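Local coordinates for thioredoxin reductase (Clostridium acetobutylicum ATCC 824, PDB 6GNA), which probably reduces thioredoxin with electrons from ferredoxin, passed through its bound FAD and a redox-active disulfide, without needing a pyridine nucleotide, at residues A[84-89]-A[135-140]; A[107-112]-A[275-280]; A[162-167]-A[181-186]; A[171-176]-A[205-210]. All blocks are in the same frame, centred on the assembly; numbering follows the deposited sequence.

Contact 1: residues A[84-89]-A[135-140]. With FAD (flavin-adenine dinucleotide), chain B.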
# COMPACT_ATOMS: atom_id res chain seq x y z
N VAL A 84 21.74 -2.65 -11.28
CA VAL A 84 21.22 -1.99 -12.47
C VAL A 84 21.77 -0.57 -12.53
O VAL A 84 21.61 0.21 -11.59
CB VAL A 84 19.68 -1.98 -12.47
CG1 VAL A 84 19.16 -1.21 -13.69
CG2 VAL A 84 19.16 -3.42 -12.48
N ASN A 85 22.41 -0.24 -13.65
CA ASN A 85 23.04 1.07 -13.84
C ASN A 85 22.18 2.06 -14.62
O ASN A 85 22.21 3.26 -14.32
CB ASN A 85 24.39 0.93 -14.55
CG ASN A 85 25.41 0.32 -13.67
OD1 ASN A 85 25.49 0.65 -12.49
ND2 ASN A 85 26.20 -0.59 -14.22
N ASN A 86 21.42 1.61 -15.61
CA ASN A 86 20.63 2.53 -16.42
C ASN A 86 19.49 1.76 -17.03
O ASN A 86 19.62 0.58 -17.36
CB ASN A 86 21.46 3.20 -17.53
CG ASN A 86 22.41 4.23 -16.99
OD1 ASN A 86 23.62 4.03 -16.96
ND2 ASN A 86 21.87 5.36 -16.54
N ILE A 87 18.35 2.44 -17.15
CA ILE A 87 17.15 1.90 -17.76
C ILE A 87 16.70 2.93 -18.77
O ILE A 87 16.40 4.07 -18.41
CB ILE A 87 16.05 1.65 -16.72
CG1 ILE A 87 16.56 0.66 -15.68
CG2 ILE A 87 14.77 1.13 -17.40
CD1 ILE A 87 15.68 0.53 -14.51
N TYR A 88 16.67 2.53 -20.03
CA TYR A 88 16.41 3.45 -21.12
C TYR A 88 15.03 3.13 -21.64
O TYR A 88 14.81 2.03 -22.17
CB TYR A 88 17.45 3.32 -22.22
CG TYR A 88 18.82 3.69 -21.75
CD1 TYR A 88 19.11 4.99 -21.35
CD2 TYR A 88 19.84 2.75 -21.71
CE1 TYR A 88 20.37 5.33 -20.92
CE2 TYR A 88 21.09 3.09 -21.29
CZ TYR A 88 21.35 4.38 -20.89
OH TYR A 88 22.62 4.72 -20.47
N ALA A 89 14.11 4.08 -21.47
CA ALA A 89 12.77 3.94 -21.99
C ALA A 89 12.84 4.12 -23.49
O ALA A 89 13.03 5.23 -23.99
CB ALA A 89 11.87 5.00 -21.36
N ALA A 135 30.97 4.24 -12.62
CA ALA A 135 32.36 4.32 -13.05
C ALA A 135 32.60 3.47 -14.29
O ALA A 135 33.26 3.91 -15.24
CB ALA A 135 33.29 3.91 -11.92
N THR A 136 32.10 2.23 -14.30
CA THR A 136 32.33 1.36 -15.44
C THR A 136 31.68 1.91 -16.71
O THR A 136 32.22 1.75 -17.81
CB THR A 136 31.83 -0.05 -15.14
OG1 THR A 136 30.44 -0.00 -14.80
CG2 THR A 136 32.58 -0.65 -13.97
N CYS A 137 30.53 2.58 -16.56
CA CYS A 137 29.86 3.18 -17.71
C CYS A 137 30.74 4.25 -18.37
O CYS A 137 30.83 4.31 -19.60
CB CYS A 137 28.52 3.79 -17.25
SG CYS A 137 27.35 2.68 -16.31
N ASP A 138 31.39 5.09 -17.56
CA ASP A 138 32.18 6.21 -18.08
C ASP A 138 33.65 5.88 -18.22
O ASP A 138 34.44 6.78 -18.51
CB ASP A 138 32.03 7.44 -17.17
CG ASP A 138 30.63 8.00 -17.16
OD1 ASP A 138 29.78 7.50 -17.94
OD2 ASP A 138 30.38 8.94 -16.38
N ALA A 139 34.03 4.61 -18.02
CA ALA A 139 35.45 4.27 -17.91
C ALA A 139 36.27 4.73 -19.09
O ALA A 139 37.36 5.29 -18.87
CB ALA A 139 35.61 2.76 -17.67
N PRO A 140 35.85 4.53 -20.35
CA PRO A 140 36.71 4.96 -21.47
C PRO A 140 37.05 6.43 -21.42
O PRO A 140 38.12 6.83 -21.89
CB PRO A 140 35.88 4.61 -22.71
CG PRO A 140 34.94 3.54 -22.27
CD PRO A 140 34.63 3.86 -20.83
PA FAD B . 14.69 -1.30 0.35
O1A FAD B . 14.26 -2.06 1.58
O2A FAD B . 15.79 -0.27 0.48
O5B FAD B . 15.12 -2.35 -0.78
C5B FAD B . 15.95 -1.93 -1.86
C4B FAD B . 16.76 -3.12 -2.37
O4B FAD B . 16.95 -3.00 -3.78
C3B FAD B . 18.14 -3.15 -1.73
O3B FAD B . 18.49 -4.49 -1.37
C2B FAD B . 19.07 -2.64 -2.81
O2B FAD B . 20.37 -3.23 -2.74
C1B FAD B . 18.34 -3.00 -4.09
N9A FAD B . 18.64 -2.02 -5.16
C8A FAD B . 18.44 -0.69 -5.10
N7A FAD B . 18.83 -0.10 -6.26
C5A FAD B . 19.28 -1.07 -7.08
C6A FAD B . 19.84 -1.14 -8.44
N6A FAD B . 19.99 -0.03 -9.20
N1A FAD B . 20.19 -2.36 -8.91
C2A FAD B . 20.04 -3.48 -8.19
N3A FAD B . 19.55 -3.48 -6.94
C4A FAD B . 19.16 -2.33 -6.34
N1 FAD B . 9.72 0.12 8.48
C2 FAD B . 8.64 -0.32 9.16
O2 FAD B . 7.52 -0.29 8.60
N3 FAD B . 8.70 -0.80 10.42
C4 FAD B . 9.86 -0.86 11.09
O4 FAD B . 9.89 -1.31 12.26
C4X FAD B . 11.10 -0.40 10.42
N5 FAD B . 12.30 -0.44 11.03
C5X FAD B . 13.41 -0.01 10.40
C6 FAD B . 14.64 -0.06 11.05
C7 FAD B . 15.79 0.37 10.41
C7M FAD B . 17.12 0.32 11.12
C8 FAD B . 15.71 0.90 9.02
C8M FAD B . 16.96 1.37 8.32
C9 FAD B . 14.49 0.95 8.36
C9A FAD B . 13.34 0.51 9.00
N10 FAD B . 12.09 0.57 8.35
C10 FAD B . 10.95 0.10 9.03
C1' FAD B . 11.98 1.07 6.97
C2' FAD B . 11.80 -0.10 6.02
O2' FAD B . 12.96 -0.93 6.09
C3' FAD B . 11.63 0.40 4.59
O3' FAD B . 10.45 1.21 4.49
C4' FAD B . 11.52 -0.76 3.61
O4' FAD B . 12.70 -1.57 3.70
C5' FAD B . 11.33 -0.26 2.19
O5' FAD B . 11.65 -1.32 1.30
P FAD B . 11.89 -1.07 -0.27
O1P FAD B . 11.80 -2.40 -0.98
O2P FAD B . 11.06 0.09 -0.76
O3P FAD B . 13.42 -0.55 -0.30
O HOH W 1 28.82 -1.50 -12.95

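Contact 2: residues A[107-112]-A[275-280]. With FAD (flavin-adenine dinucleotide), chain B.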
# COMPACT_ATOMS: atom_id res chain seq x y z
N LYS A 107 7.86 -4.23 -19.30
CA LYS A 107 7.44 -3.38 -18.19
C LYS A 107 8.56 -3.38 -17.16
O LYS A 107 9.25 -4.38 -16.97
CB LYS A 107 6.16 -3.91 -17.51
CG LYS A 107 5.01 -4.21 -18.47
CD LYS A 107 4.47 -2.95 -19.10
CE LYS A 107 3.38 -3.27 -20.12
NZ LYS A 107 2.89 -2.05 -20.80
N VAL A 108 8.71 -2.25 -16.47
CA VAL A 108 9.71 -2.11 -15.42
C VAL A 108 9.00 -1.65 -14.15
O VAL A 108 8.12 -0.79 -14.22
CB VAL A 108 10.81 -1.11 -15.81
CG1 VAL A 108 11.68 -0.73 -14.63
CG2 VAL A 108 11.67 -1.67 -16.94
N ILE A 109 9.38 -2.23 -13.01
CA ILE A 109 8.91 -1.78 -11.70
C ILE A 109 10.13 -1.32 -10.91
O ILE A 109 10.99 -2.13 -10.55
CB ILE A 109 8.14 -2.87 -10.96
CG1 ILE A 109 6.92 -3.32 -11.77
CG2 ILE A 109 7.69 -2.35 -9.58
CD1 ILE A 109 6.19 -4.51 -11.19
N LEU A 110 10.22 -0.03 -10.66
CA LEU A 110 11.32 0.53 -9.88
C LEU A 110 11.04 0.30 -8.41
O LEU A 110 10.01 0.75 -7.90
CB LEU A 110 11.42 2.03 -10.17
CG LEU A 110 11.61 2.42 -11.64
CD1 LEU A 110 11.62 3.91 -11.82
CD2 LEU A 110 12.93 1.83 -12.16
N ALA A 111 11.99 -0.28 -7.72
CA ALA A 111 11.82 -0.66 -6.32
C ALA A 111 13.14 -0.53 -5.59
O ALA A 111 13.51 -1.38 -4.77
CB ALA A 111 11.22 -2.07 -6.18
N MET A 112 13.85 0.57 -5.86
CA MET A 112 15.24 0.70 -5.43
C MET A 112 15.39 1.14 -3.99
O MET A 112 16.53 1.22 -3.50
CB MET A 112 15.97 1.73 -6.30
CG MET A 112 16.14 1.37 -7.76
SD MET A 112 14.76 1.82 -8.78
CE MET A 112 14.83 3.63 -8.71
N VAL A 275 0.40 -3.44 -6.12
CA VAL A 275 -0.38 -2.65 -7.07
C VAL A 275 0.37 -2.48 -8.39
O VAL A 275 -0.20 -2.64 -9.47
CB VAL A 275 -0.75 -1.29 -6.45
CG1 VAL A 275 -1.43 -0.40 -7.50
CG2 VAL A 275 -1.67 -1.49 -5.26
N ALA A 276 1.66 -2.18 -8.31
CA ALA A 276 2.45 -2.02 -9.52
C ALA A 276 2.45 -3.29 -10.36
O ALA A 276 2.26 -3.23 -11.58
CB ALA A 276 3.88 -1.64 -9.15
N ALA A 277 2.70 -4.43 -9.73
CA ALA A 277 2.78 -5.69 -10.46
C ALA A 277 1.45 -6.08 -11.10
O ALA A 277 1.41 -6.51 -12.25
CB ALA A 277 3.23 -6.80 -9.52
N LEU A 278 0.34 -5.95 -10.35
CA LEU A 278 -0.95 -6.34 -10.90
C LEU A 278 -1.35 -5.44 -12.05
O LEU A 278 -1.96 -5.90 -13.02
CB LEU A 278 -2.01 -6.36 -9.80
CG LEU A 278 -1.79 -7.43 -8.74
CD1 LEU A 278 -2.86 -7.33 -7.66
CD2 LEU A 278 -1.76 -8.84 -9.34
N ASN A 279 -0.99 -4.16 -11.98
CA ASN A 279 -1.27 -3.25 -13.09
C ASN A 279 -0.38 -3.57 -14.28
O ASN A 279 -0.86 -3.61 -15.42
CB ASN A 279 -1.11 -1.80 -12.64
CG ASN A 279 -2.39 -1.24 -12.05
OD1 ASN A 279 -3.43 -1.24 -12.72
ND2 ASN A 279 -2.34 -0.77 -10.81
N ALA A 280 0.90 -3.85 -14.04
CA ALA A 280 1.79 -4.21 -15.13
C ALA A 280 1.31 -5.47 -15.84
O ALA A 280 1.32 -5.54 -17.07
CB ALA A 280 3.21 -4.39 -14.60
PA FAD B . 14.69 -1.30 0.35
O1A FAD B . 14.26 -2.06 1.58
O2A FAD B . 15.79 -0.27 0.48
O5B FAD B . 15.12 -2.35 -0.78
C5B FAD B . 15.95 -1.93 -1.86
C4B FAD B . 16.76 -3.12 -2.37
O4B FAD B . 16.95 -3.00 -3.78
C3B FAD B . 18.14 -3.15 -1.73
O3B FAD B . 18.49 -4.49 -1.37
C2B FAD B . 19.07 -2.64 -2.81
O2B FAD B . 20.37 -3.23 -2.74
C1B FAD B . 18.34 -3.00 -4.09
N9A FAD B . 18.64 -2.02 -5.16
C8A FAD B . 18.44 -0.69 -5.10
N7A FAD B . 18.83 -0.10 -6.26
C5A FAD B . 19.28 -1.07 -7.08
C6A FAD B . 19.84 -1.14 -8.44
N6A FAD B . 19.99 -0.03 -9.20
N1A FAD B . 20.19 -2.36 -8.91
C2A FAD B . 20.04 -3.48 -8.19
N3A FAD B . 19.55 -3.48 -6.94
C4A FAD B . 19.16 -2.33 -6.34
N1 FAD B . 9.72 0.12 8.48
C2 FAD B . 8.64 -0.32 9.16
O2 FAD B . 7.52 -0.29 8.60
N3 FAD B . 8.70 -0.80 10.42
C4 FAD B . 9.86 -0.86 11.09
O4 FAD B . 9.89 -1.31 12.26
C4X FAD B . 11.10 -0.40 10.42
N5 FAD B . 12.30 -0.44 11.03
C5X FAD B . 13.41 -0.01 10.40
C6 FAD B . 14.64 -0.06 11.05
C7 FAD B . 15.79 0.37 10.41
C7M FAD B . 17.12 0.32 11.12
C8 FAD B . 15.71 0.90 9.02
C8M FAD B . 16.96 1.37 8.32
C9 FAD B . 14.49 0.95 8.36
C9A FAD B . 13.34 0.51 9.00
N10 FAD B . 12.09 0.57 8.35
C10 FAD B . 10.95 0.10 9.03
C1' FAD B . 11.98 1.07 6.97
C2' FAD B . 11.80 -0.10 6.02
O2' FAD B . 12.96 -0.93 6.09
C3' FAD B . 11.63 0.40 4.59
O3' FAD B . 10.45 1.21 4.49
C4' FAD B . 11.52 -0.76 3.61
O4' FAD B . 12.70 -1.57 3.70
C5' FAD B . 11.33 -0.26 2.19
O5' FAD B . 11.65 -1.32 1.30
P FAD B . 11.89 -1.07 -0.27
O1P FAD B . 11.80 -2.40 -0.98
O2P FAD B . 11.06 0.09 -0.76
O3P FAD B . 13.42 -0.55 -0.30

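Contact 3: residues A[162-167]-A[181-186]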
# COMPACT_ATOMS: atom_id res chain seq x y z
N TYR A 162 38.08 -2.57 -12.11
CA TYR A 162 37.97 -2.41 -13.56
C TYR A 162 38.64 -1.12 -14.01
O TYR A 162 39.35 -1.10 -15.02
CB TYR A 162 36.50 -2.44 -13.98
CG TYR A 162 36.31 -2.30 -15.47
CD1 TYR A 162 36.58 -3.36 -16.32
CD2 TYR A 162 35.86 -1.11 -16.03
CE1 TYR A 162 36.41 -3.24 -17.69
CE2 TYR A 162 35.69 -0.98 -17.40
CZ TYR A 162 35.97 -2.05 -18.23
OH TYR A 162 35.80 -1.95 -19.59
N LEU A 163 38.40 -0.02 -13.29
CA LEU A 163 38.97 1.25 -13.71
C LEU A 163 40.48 1.24 -13.64
O LEU A 163 41.12 1.97 -14.38
CB LEU A 163 38.42 2.40 -12.86
CG LEU A 163 37.27 3.20 -13.48
CD1 LEU A 163 37.75 3.97 -14.69
CD2 LEU A 163 36.10 2.29 -13.85
N ALA A 164 41.06 0.42 -12.76
CA ALA A 164 42.51 0.38 -12.64
C ALA A 164 43.17 -0.11 -13.92
O ALA A 164 44.36 0.11 -14.12
CB ALA A 164 42.91 -0.48 -11.45
N GLU A 165 42.41 -0.76 -14.81
CA GLU A 165 42.93 -1.20 -16.09
C GLU A 165 42.99 -0.10 -17.14
O GLU A 165 43.61 -0.30 -18.18
CB GLU A 165 42.06 -2.34 -16.63
CG GLU A 165 41.83 -3.49 -15.65
CD GLU A 165 43.07 -4.34 -15.45
OE1 GLU A 165 43.87 -4.47 -16.39
OE2 GLU A 165 43.23 -4.90 -14.34
N LEU A 166 42.34 1.04 -16.90
CA LEU A 166 42.26 2.12 -17.88
C LEU A 166 42.81 3.44 -17.34
O LEU A 166 43.50 4.15 -18.05
CB LEU A 166 40.79 2.33 -18.32
CG LEU A 166 40.17 1.19 -19.14
CD1 LEU A 166 38.67 1.43 -19.35
CD2 LEU A 166 40.89 1.03 -20.47
N ALA A 167 42.51 3.77 -16.09
CA ALA A 167 42.95 5.02 -15.51
C ALA A 167 44.43 4.97 -15.17
O ALA A 167 45.01 3.91 -14.93
CB ALA A 167 42.15 5.30 -14.23
N GLN A 181 38.29 -5.96 -1.30
CA GLN A 181 38.90 -6.88 -2.27
C GLN A 181 39.29 -6.09 -3.52
O GLN A 181 38.59 -6.07 -4.53
CB GLN A 181 37.96 -8.03 -2.58
CG GLN A 181 37.82 -9.03 -1.44
CD GLN A 181 36.90 -8.54 -0.34
OE1 GLN A 181 35.79 -8.12 -0.59
NE2 GLN A 181 37.36 -8.62 0.91
N LEU A 182 40.44 -5.42 -3.42
CA LEU A 182 40.93 -4.52 -4.45
C LEU A 182 42.30 -4.98 -4.93
O LEU A 182 43.12 -5.45 -4.14
CB LEU A 182 41.06 -3.10 -3.88
CG LEU A 182 39.76 -2.45 -3.40
CD1 LEU A 182 40.03 -1.24 -2.54
CD2 LEU A 182 38.92 -2.07 -4.60
N VAL A 183 42.54 -4.84 -6.24
CA VAL A 183 43.87 -5.10 -6.79
C VAL A 183 44.86 -4.09 -6.22
O VAL A 183 44.50 -2.98 -5.79
CB VAL A 183 43.84 -5.05 -8.33
CG1 VAL A 183 42.88 -6.11 -8.88
CG2 VAL A 183 43.46 -3.66 -8.81
N SER A 184 46.14 -4.47 -6.24
CA SER A 184 47.18 -3.66 -5.62
C SER A 184 47.30 -2.28 -6.27
O SER A 184 47.74 -1.33 -5.62
CB SER A 184 48.53 -4.38 -5.66
OG SER A 184 48.87 -4.73 -6.98
N ALA A 185 46.93 -2.16 -7.54
CA ALA A 185 47.00 -0.87 -8.22
C ALA A 185 46.04 0.17 -7.65
O ALA A 185 46.24 1.37 -7.86
CB ALA A 185 46.74 -1.04 -9.72
N VAL A 186 44.99 -0.26 -6.93
CA VAL A 186 44.05 0.67 -6.32
C VAL A 186 44.60 1.15 -4.98
O VAL A 186 44.91 0.33 -4.11
CB VAL A 186 42.67 0.01 -6.12
CG1 VAL A 186 41.76 0.94 -5.34
CG2 VAL A 186 42.05 -0.34 -7.45

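Contact 4: residues A[171-176]-A[205-210]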
# COMPACT_ATOMS: atom_id res chain seq x y z
N TYR A 171 41.96 5.84 -6.91
CA TYR A 171 41.81 5.91 -5.46
C TYR A 171 40.45 5.36 -5.10
O TYR A 171 39.46 5.62 -5.78
CB TYR A 171 41.86 7.36 -4.98
CG TYR A 171 43.14 8.10 -5.28
CD1 TYR A 171 44.28 7.89 -4.51
CD2 TYR A 171 43.21 9.03 -6.30
CE1 TYR A 171 45.45 8.57 -4.77
CE2 TYR A 171 44.37 9.72 -6.56
CZ TYR A 171 45.49 9.49 -5.80
OH TYR A 171 46.65 10.18 -6.06
N TYR A 172 40.39 4.61 -3.99
CA TYR A 172 39.14 4.10 -3.45
C TYR A 172 38.94 4.63 -2.04
O TYR A 172 39.76 4.38 -1.16
CB TYR A 172 39.10 2.57 -3.46
CG TYR A 172 37.75 1.98 -3.11
CD1 TYR A 172 36.73 1.98 -4.05
CD2 TYR A 172 37.49 1.42 -1.87
CE1 TYR A 172 35.50 1.45 -3.77
CE2 TYR A 172 36.25 0.89 -1.58
CZ TYR A 172 35.26 0.92 -2.53
OH TYR A 172 34.02 0.40 -2.30
N VAL A 173 37.84 5.34 -1.84
CA VAL A 173 37.48 5.93 -0.55
C VAL A 173 36.29 5.13 -0.01
O VAL A 173 35.15 5.36 -0.42
CB VAL A 173 37.11 7.41 -0.70
CG1 VAL A 173 36.82 8.02 0.65
CG2 VAL A 173 38.23 8.19 -1.38
N PRO A 174 36.51 4.20 0.92
CA PRO A 174 35.39 3.39 1.41
C PRO A 174 34.51 4.17 2.37
O PRO A 174 34.98 4.94 3.20
CB PRO A 174 36.10 2.24 2.14
CG PRO A 174 37.39 2.84 2.60
CD PRO A 174 37.79 3.82 1.53
N ARG A 175 33.20 3.92 2.27
CA ARG A 175 32.22 4.52 3.18
C ARG A 175 31.50 3.46 4.00
O ARG A 175 30.36 3.66 4.42
CB ARG A 175 31.22 5.37 2.41
CG ARG A 175 31.86 6.32 1.41
CD ARG A 175 32.84 7.27 2.08
NE ARG A 175 32.19 8.14 3.06
CZ ARG A 175 32.52 8.22 4.34
NH1 ARG A 175 33.52 7.50 4.84
NH2 ARG A 175 31.85 9.04 5.14
N TYR A 176 32.16 2.33 4.21
CA TYR A 176 31.67 1.24 5.03
C TYR A 176 32.89 0.52 5.57
O TYR A 176 33.99 0.65 5.02
CB TYR A 176 30.81 0.26 4.22
CG TYR A 176 31.55 -0.23 3.01
CD1 TYR A 176 31.54 0.51 1.84
CD2 TYR A 176 32.28 -1.41 3.03
CE1 TYR A 176 32.23 0.09 0.73
CE2 TYR A 176 32.98 -1.84 1.91
CZ TYR A 176 32.95 -1.08 0.77
OH TYR A 176 33.63 -1.47 -0.36
N LEU A 205 39.42 16.13 -5.05
CA LEU A 205 38.55 15.72 -3.96
C LEU A 205 39.24 16.11 -2.66
O LEU A 205 40.35 15.64 -2.39
CB LEU A 205 38.27 14.22 -3.98
CG LEU A 205 37.45 13.72 -2.78
CD1 LEU A 205 36.06 14.35 -2.73
CD2 LEU A 205 37.32 12.20 -2.77
N LYS A 206 38.60 16.98 -1.89
CA LYS A 206 39.11 17.37 -0.58
C LYS A 206 38.56 16.40 0.46
O LYS A 206 37.35 16.13 0.49
CB LYS A 206 38.68 18.80 -0.24
CG LYS A 206 39.35 19.89 -1.05
CD LYS A 206 38.92 21.26 -0.54
CE LYS A 206 39.43 22.39 -1.41
NZ LYS A 206 40.91 22.52 -1.38
N LEU A 207 39.44 15.88 1.30
CA LEU A 207 39.05 15.03 2.42
C LEU A 207 39.54 15.68 3.71
O LEU A 207 40.24 16.69 3.69
CB LEU A 207 39.59 13.60 2.23
CG LEU A 207 39.13 12.96 0.91
CD1 LEU A 207 40.23 13.06 -0.18
CD2 LEU A 207 38.66 11.50 1.07
N LYS A 208 39.16 15.10 4.85
CA LYS A 208 39.44 15.77 6.12
C LYS A 208 40.93 16.00 6.33
O LYS A 208 41.33 17.05 6.85
CB LYS A 208 38.85 14.97 7.29
CG LYS A 208 37.49 15.48 7.73
CD LYS A 208 36.45 15.22 6.67
N SER A 209 41.77 15.05 5.94
CA SER A 209 43.21 15.13 6.19
C SER A 209 44.05 15.11 4.93
O SER A 209 45.29 15.12 5.02
CB SER A 209 43.65 13.98 7.11
OG SER A 209 43.04 14.09 8.38
N ARG A 210 43.43 15.11 3.75
CA ARG A 210 44.15 14.90 2.50
C ARG A 210 43.34 15.52 1.37
O ARG A 210 42.12 15.65 1.47
CB ARG A 210 44.33 13.40 2.25
CG ARG A 210 45.03 13.05 0.97
CD ARG A 210 45.37 11.57 0.95
NE ARG A 210 46.19 11.22 -0.20
CZ ARG A 210 46.58 9.99 -0.49
NH1 ARG A 210 46.24 8.98 0.29
NH2 ARG A 210 47.33 9.77 -1.57

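Contact 1: residues A[84-89]-A[135-140]
Asn85 and Cys137 meet flank to tip: the sulfur SG of Cys137 lies against the side of the asparagine, 3.9 Å from Asn85 CB and almost as near to its CG and ND2. Asn86 approaches the same sulfur with its amide oxygen, OD1 standing 4.0 Å from Cys137 SG, a van der Waals distance. Two consecutive strand residues can face one atom in this way because Asn85 and Asn86 form a classic beta bulge opposite Met97 on the neighbouring strand 94-98, so that both side chains set out toward 135-140. In both asparagines CG lies anti to the carbonyl carbon (chi1 -71° and -73°), but the amides are turned differently about chi2, and Asn85 extends ND2 in the direction of Thr136. There a water bridges the gap, accepting from Asn85 ND2 at 3.1 Å and hydrogen-bonded to Thr136 OG1 at 2.9 Å. Cys137 is disulfide-bonded to Cys134, a Cys-x-x-Cys pair running from just before the short, weakly bonded helix 135-138 into it, as in the redox centre of low-molecular-weight thioredoxin reductases. Immediately before Asn85, Val84 holds the cofactor. Val84 pairs with the adenine of FAD through its backbone, its N donating to FAD N1A (2.8 Å, nearly straight at 168°) while FAD N6A donates to Val84 O at 2.9 Å.

Contact 2: residues A[107-112]-A[275-280]
Strand 108-110 runs past one side of helix 266-286, with Ile109 CA 6.8 Å from Ala276 CA and Lys107 CA 6.5 Å from Ala280 CA, so that a step of two residues on the strand side matches one helical turn. The close spacing is possible because the helix presents alanines here. Ile109 uses two separate branches. Its CG2 methyl meets Ala276 CB at 3.9 Å, whereas the CG1 arm, anti to the carbonyl carbon (chi1 -59°) and then extended, carries CD1 along to the backbone of the next residue, 3.7 Å from Ala277 CA. The isoleucine thus spans two neighbouring helix positions, touching a methyl group with one branch and the main chain with the other. This packing belongs to the FAD-binding domain, a Rossmann-like fold in which strand 108-110 lies in a parallel sheet between strands 9-12 and 253-255; Ser21 of helix 16-25 also touches Ile109 and Ala277, and Tyr254 packs on Ala276 and Ala280. One turn further along, the aliphatic root of Lys107 lies against the last alanine of the segment, CB to CB 4.2 Å from Ala280, before the chain bends at chi2 and carries its amine onward. At the opposite end of the strand segment the chain reaches the cofactor: Met112 lays CB and CG near the adenine, both 3.4 Å from FAD N7A, and Met112 O lies close to FAD C8A.

Contact 3: residues A[162-167]-A[181-186]
Ala164, in segment 162-167 near the C-terminal end of helix 155-163, packs its single methyl group against the loop leading into strand 186-188, within a second Rossmann-like domain whose parallel sheet includes strands 146-151 and 169-174. In conventional thioredoxin reductases the corresponding domain binds NADPH; this enzyme comes from a family that does without pyridine nucleotides. Ala164 has far more surface buried here than any of its partners, and its CB bond points at the loop. Three apolar groups gather round that one carbon. Ala185 presents its own methyl directly, CB to CB at 4.2 Å. Val183, two residues earlier, brings its CG2 branch to the same distance from Ala164 CB; a chi1 of -60° sets CG2 between the backbone N and the carbonyl carbon, the branch that faces the alanine. The loop can converge on one point because residues 183-186 form a type I beta turn, closed by Val186 N donating to Val183 O at 3.0 Å, which brings residues from both ends of the turn to the alanine. Asn161, one turn back on the helix, secures the approach to this turn by bonding Val183 N and Gln181 O with its amide. On the helix side, Leu163 O accepts from both Leu166 N and Ala167 N. Val186 completes the apolar cluster with one branch, its CG2 lying 4.1 Å from Ala164 CB.

Contact 4: residues A[171-176]-A[205-210]
Leu205 opens the contact on strand 202-207, its CD2 methyl reaching toward Val173 CG2 at a loose 4.3 Å. Two residues on, Leu207 comes from the same side of the strand, and here the side chains meet tip to tip: Leu207 CD2 sits against both branches of Val173, 4.0 Å from CG1 and 4.1 Å from CG2. Val173 offers this fork because its CG1 is anti to the backbone N (chi1 -176°) and CG2 is anti to the carbonyl carbon. With Val173 CA and Leu207 CA 9.7 Å apart, the side chains alone bridge the gap between two different sheets. Strand 169-174 belongs to the parallel sheet of a Rossmann-like domain, while strand 202-207 is the middle strand of a three-stranded antiparallel sheet lying beside it. After Leu207 the chain turns through Lys208 and Ser209, and Leu207 N donates to Arg210 O at 2.7 Å as the chain doubles back toward strand 211-213. Both turn residues are tied to Asp191, Ser209 N by a hydrogen bond and Lys208 N by a weak one. Arg210 then extends back across the intersheet gap, straight from CG to NE, and its NH2 comes 3.9 Å from Tyr171 CE1. The side chains cross at about a right angle, guanidinium and ring planes 78° apart, and NH2 comes to the ring obliquely. A salt bridge from Arg210 NH2 to Glu187 supplies the main polar attachment, so the chemistry implies an apolar valine-leucine interior bordered by a charge held chiefly by the glutamate, with the tyrosine as a van der Waals neighbour.

From the N terminus, strand 84-89 comes first and meets 135-140 in contact 1, bringing the disulfide region against the FAD-binding domain. Segment 107-112 lies inside that loop but waits for helix segment 275-280, so contacts 1 and 2 cross; contact 2 closes the longest loop and ties the sheet of the FAD domain to the C-terminal helix. Contacts 3 and 4 both nest within it, following contact 1 in series. They cross each other, since 171-176 precedes 181-186 and 205-210 follows, and Tyr172 packs on Leu182 and Val186 between them. Contact 1 touches contact 3 through Ala139, linking the disulfide segment to the second domain.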